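Local atomic coordinates of T CELL surface glycoprotein CD4 (PDB entry 1CID), a protein that probably acts as a T-cell co-receptor that binds class II MHC through its amino-terminal domains, which the two domains in this crystal structure link toward the membrane. Residues A153-A156 against G157-C161; L163-E167 against E168-D172. All coordinates share one frame; numbering follows the deposited sequence.

Contact 1: residues A153-A156 against G157-C161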
loop_
_atom_site.group_PDB
_atom_site.type_symbol
_atom_site.label_atom_id
_atom_site.label_comp_id
_atom_site.label_asym_id
_atom_site.label_seq_id
_atom_site.Cartn_x
_atom_site.Cartn_y
_atom_site.Cartn_z
ATOM N N ALA A 153 -25.168 0.491 14.508
ATOM C CA ALA A 153 -25.526 1.754 15.120
ATOM C C ALA A 153 -24.481 2.212 16.133
ATOM O O ALA A 153 -24.688 2.217 17.357
ATOM C CB ALA A 153 -26.909 1.721 15.764
ATOM N N PRO A 154 -23.372 2.645 15.605
ATOM C CA PRO A 154 -22.302 3.155 16.438
ATOM C C PRO A 154 -22.707 4.335 17.299
ATOM O O PRO A 154 -23.433 5.224 16.826
ATOM C CB PRO A 154 -21.331 3.640 15.388
ATOM C CG PRO A 154 -22.276 4.002 14.239
ATOM C CD PRO A 154 -23.103 2.715 14.166
ATOM N N GLU A 155 -22.225 4.374 18.508
ATOM C CA GLU A 155 -22.415 5.489 19.390
ATOM C C GLU A 155 -21.697 6.639 18.748
ATOM O O GLU A 155 -20.647 6.402 18.176
ATOM C CB GLU A 155 -21.735 5.237 20.752
ATOM C CG GLU A 155 -22.821 4.345 21.439
ATOM C CD GLU A 155 -22.256 2.966 21.302
ATOM O OE1 GLU A 155 -21.362 2.998 22.184
ATOM O OE2 GLU A 155 -22.549 2.100 20.500
ATOM N N ALA A 156 -22.127 7.868 18.770
ATOM C CA ALA A 156 -21.452 9.036 18.231
ATOM C C ALA A 156 -20.077 9.082 18.902
ATOM O O ALA A 156 -20.059 8.600 20.056
ATOM C CB ALA A 156 -22.163 10.252 18.721
ATOM N N GLY A 157 -19.103 9.675 18.182
ATOM C CA GLY A 157 -17.704 9.778 18.737
ATOM C C GLY A 157 -16.544 9.465 17.776
ATOM O O GLY A 157 -16.769 9.393 16.540
ATOM N N VAL A 158 -15.327 9.263 18.267
ATOM C CA VAL A 158 -14.230 9.009 17.345
ATOM C C VAL A 158 -14.174 7.517 17.326
ATOM O O VAL A 158 -13.889 7.087 18.443
ATOM C CB VAL A 158 -12.978 9.658 17.924
ATOM C CG1 VAL A 158 -11.762 9.243 17.149
ATOM C CG2 VAL A 158 -12.989 11.182 17.875
ATOM N N TRP A 159 -14.384 6.896 16.214
ATOM C CA TRP A 159 -14.151 5.426 16.293
ATOM C C TRP A 159 -12.732 5.158 15.785
ATOM O O TRP A 159 -12.281 6.041 15.049
ATOM C CB TRP A 159 -15.120 4.705 15.422
ATOM C CG TRP A 159 -16.361 4.573 16.208
ATOM C CD1 TRP A 159 -17.217 5.588 16.474
ATOM C CD2 TRP A 159 -16.879 3.388 16.826
ATOM N NE1 TRP A 159 -18.250 5.077 17.232
ATOM C CE2 TRP A 159 -18.100 3.754 17.444
ATOM C CE3 TRP A 159 -16.484 2.069 16.911
ATOM C CZ2 TRP A 159 -18.936 2.868 18.080
ATOM C CZ3 TRP A 159 -17.319 1.189 17.590
ATOM C CH2 TRP A 159 -18.513 1.546 18.183
ATOM N N GLN A 160 -12.109 4.067 16.038
ATOM C CA GLN A 160 -10.791 4.005 15.338
ATOM C C GLN A 160 -10.809 2.733 14.547
ATOM O O GLN A 160 -11.620 1.867 14.974
ATOM C CB GLN A 160 -9.851 4.262 16.456
ATOM C CG GLN A 160 -8.488 3.783 16.041
ATOM C CD GLN A 160 -7.534 3.995 17.192
ATOM O OE1 GLN A 160 -7.693 3.633 18.351
ATOM N NE2 GLN A 160 -6.419 4.636 16.897
ATOM N N CYS A 161 -10.107 2.522 13.434
ATOM C CA CYS A 161 -10.175 1.146 12.849
ATOM C C CYS A 161 -8.749 0.594 12.819
ATOM O O CYS A 161 -7.811 1.339 12.427
ATOM C CB CYS A 161 -10.985 1.011 11.571
ATOM S SG CYS A 161 -10.738 -0.697 10.927
#
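The loop that carries the chain from strand 148-152 into strand 158-165 of the immunoglobulin C2-set domain is pinned by Trp159, whose indole bonds back to Glu155, four residues earlier. Trp159 NE1 donates to the main-chain Glu155 O at 2.9 Å, and the N-H points almost straight at the oxygen (170°). The acceptor sits at the edge of the indole, in the ring plane, and the donor comes in nearly end-on to the carbonyl. With CG anti to its own carbonyl carbon and beside the backbone N (chi1 -83°), the ring is swung back toward the loop, its edge to Glu155 O. Pro154 adds apolar packing: its CB rests 3.7 Å from Trp159 CZ2, close to where the six-membered ring joins the pyrrole. The arrangement recalls the tyrosine corner of Greek key domains, where a tyrosine bonds to the backbone of the loop before it; in immunoglobulin domains it stands two residues before the disulfide cysteine. Here a tryptophan does the tying, two residues before Cys161, which is joined to Cys119. Glu155 probably corresponds to the acid often found at the start of this loop motif; its OE1 forms a salt bridge with Arg141, so one residue offers its main chain to the indole and its carboxylate to a basic side chain. Gly157, between the two, has phi 137°, a backbone shape in which a side chain would run into the carbonyl oxygen before it. Beyond the loop, Trp159 also touches Gln135 and Ile175 on the strands flanking its own.

Contact 2: residues L163-E167 against E168-D172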
loop_
_atom_site.group_PDB
_atom_site.type_symbol
_atom_site.label_atom_id
_atom_site.label_comp_id
_atom_site.label_asym_id
_atom_site.label_seq_id
_atom_site.Cartn_x
_atom_site.Cartn_y
_atom_site.Cartn_z
ATOM N N LEU A 163 -5.767 -2.590 11.947
ATOM C CA LEU A 163 -5.274 -3.805 11.256
ATOM C C LEU A 163 -4.074 -4.263 12.145
ATOM O O LEU A 163 -3.099 -3.494 12.338
ATOM C CB LEU A 163 -4.780 -3.710 9.859
ATOM C CG LEU A 163 -4.414 -4.599 8.710
ATOM C CD1 LEU A 163 -2.936 -4.826 8.658
ATOM C CD2 LEU A 163 -5.054 -5.985 8.769
ATOM N N SER A 164 -4.296 -5.472 12.593
ATOM C CA SER A 164 -3.249 -6.013 13.452
ATOM C C SER A 164 -2.958 -7.437 13.024
ATOM O O SER A 164 -3.860 -8.146 12.573
ATOM C CB SER A 164 -3.731 -5.967 14.891
ATOM O OG SER A 164 -4.791 -6.884 15.132
ATOM N N GLU A 165 -1.689 -7.767 13.176
ATOM C CA GLU A 165 -1.078 -9.106 13.013
ATOM C C GLU A 165 -0.293 -9.312 14.352
ATOM O O GLU A 165 0.518 -8.463 14.784
ATOM C CB GLU A 165 -0.276 -9.434 11.820
ATOM C CG GLU A 165 0.679 -10.646 11.941
ATOM C CD GLU A 165 2.025 -9.951 11.846
ATOM O OE1 GLU A 165 2.280 -9.280 12.874
ATOM O OE2 GLU A 165 2.764 -9.950 10.870
ATOM N N GLY A 166 -0.753 -10.401 14.980
ATOM C CA GLY A 166 -0.251 -10.727 16.314
ATOM C C GLY A 166 -0.595 -9.574 17.261
ATOM O O GLY A 166 -1.795 -9.206 17.315
ATOM N N GLU A 167 0.393 -9.082 17.992
ATOM C CA GLU A 167 0.144 -7.948 18.908
ATOM C C GLU A 167 0.603 -6.675 18.176
ATOM O O GLU A 167 0.653 -5.560 18.727
ATOM C CB GLU A 167 0.823 -7.937 20.259
ATOM C CG GLU A 167 2.060 -8.620 20.777
ATOM C CD GLU A 167 2.121 -10.135 20.850
ATOM O OE1 GLU A 167 2.169 -10.856 19.832
ATOM O OE2 GLU A 167 2.122 -10.608 22.029
ATOM N N GLU A 168 0.933 -6.945 16.908
ATOM C CA GLU A 168 1.419 -5.894 15.994
ATOM C C GLU A 168 0.277 -5.337 15.127
ATOM O O GLU A 168 -0.543 -5.836 14.355
ATOM C CB GLU A 168 2.645 -6.378 15.283
ATOM C CG GLU A 168 3.762 -5.380 14.918
ATOM C CD GLU A 168 4.354 -5.876 13.579
ATOM O OE1 GLU A 168 4.827 -7.050 13.676
ATOM O OE2 GLU A 168 4.205 -5.028 12.615
ATOM N N VAL A 169 0.298 -4.036 15.460
ATOM C CA VAL A 169 -0.752 -3.250 14.787
ATOM C C VAL A 169 0.026 -2.669 13.595
ATOM O O VAL A 169 0.966 -1.965 13.953
ATOM C CB VAL A 169 -1.559 -2.346 15.719
ATOM C CG1 VAL A 169 -2.134 -1.138 15.049
ATOM C CG2 VAL A 169 -2.754 -3.027 16.403
ATOM N N LYS A 170 -0.506 -3.074 12.465
ATOM C CA LYS A 170 0.110 -2.618 11.238
ATOM C C LYS A 170 -0.301 -1.243 10.925
ATOM O O LYS A 170 0.426 -0.430 10.348
ATOM C CB LYS A 170 -0.345 -3.599 10.188
ATOM C CG LYS A 170 0.075 -5.028 10.527
ATOM C CD LYS A 170 1.600 -5.213 10.606
ATOM C CE LYS A 170 2.046 -6.665 10.634
ATOM N NZ LYS A 170 3.478 -6.879 11.065
ATOM N N MET A 171 -1.539 -0.913 11.205
ATOM C CA MET A 171 -2.094 0.454 10.945
ATOM C C MET A 171 -3.479 0.653 11.588
ATOM O O MET A 171 -4.022 -0.383 12.022
ATOM C CB MET A 171 -2.229 0.842 9.498
ATOM C CG MET A 171 -3.064 -0.198 8.796
ATOM S SD MET A 171 -3.723 0.747 7.347
ATOM C CE MET A 171 -4.391 -0.762 6.663
ATOM N N ASP A 172 -3.834 1.928 11.528
ATOM C CA ASP A 172 -5.122 2.407 12.048
ATOM C C ASP A 172 -5.630 3.629 11.272
ATOM O O ASP A 172 -4.907 4.342 10.635
ATOM C CB ASP A 172 -5.112 2.839 13.496
ATOM C CG ASP A 172 -4.357 4.102 13.826
ATOM O OD1 ASP A 172 -3.130 4.143 14.170
ATOM O OD2 ASP A 172 -5.091 5.118 13.789
#
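Glu165 and Lys170 meet at their charged ends, where the lysine comes across the hairpin to the glutamate carboxylate. Lys170 NZ lies 3.2 Å from Glu165 OE2 in a salt bridge, with Glu165 OE1 a weaker partner. Glu165 keeps CG anti to its backbone N (chi1 161°) and bends at chi2, which turns its carboxylate toward the neighbouring strand. Lys170 also bends at chi2, and its CB and CG pass obliquely over Leu163 CD1 before the chain runs on to the acid. Glu168, projecting from the same face as Glu165, also comes up to the lysine; Lys170 NZ is modelled too close to it for the detail to be trusted, but the ammonium appears to serve both carboxylates, whose OE1 atoms are 3.5 Å apart. Farther in, Leu163 CB packs against Met171 CG at 4.1 Å, while Ser164 CB meets Val169 CG2 at 3.4 Å on the other face. The backbone is an antiparallel hairpin closed by a type II' turn from Glu165 to Glu168, with Gly166 at positive phi. A classic beta bulge sets Lys170 and Met171 opposite Leu163, whose O accepts from both Lys170 N and Met171 N, while Leu163 N donates to Met171 O at 2.8 Å. Were Glu165 an alanine, Lys170 would probably lose its cross-strand acid and be left to the less certain Glu168, its end freer to turn. If the lysine does sit between the two acids as modelled, it probably offsets some of the repulsion between them.

Both contacts draw on strand 158-165, contact 1 at its entry and contact 2 at its exit, with centres about 19 Å apart. Contact 1 is a surface contact built round one buried ring; contact 2 is partly buried, with Leu163, Ser164 and Met171 covered and the turn exposed. Their chemistry follows: a loop is tied to a strand by a single side-chain bond to a main-chain carbonyl in the first, whereas main-chain bonds pair two strands in the second and charged ends gather near its turn. Strands 158-165 and 168-176 are neighbours in one sheet, and the contacts meet where Cys161 O lies 3.3 Å from Asp172 CB.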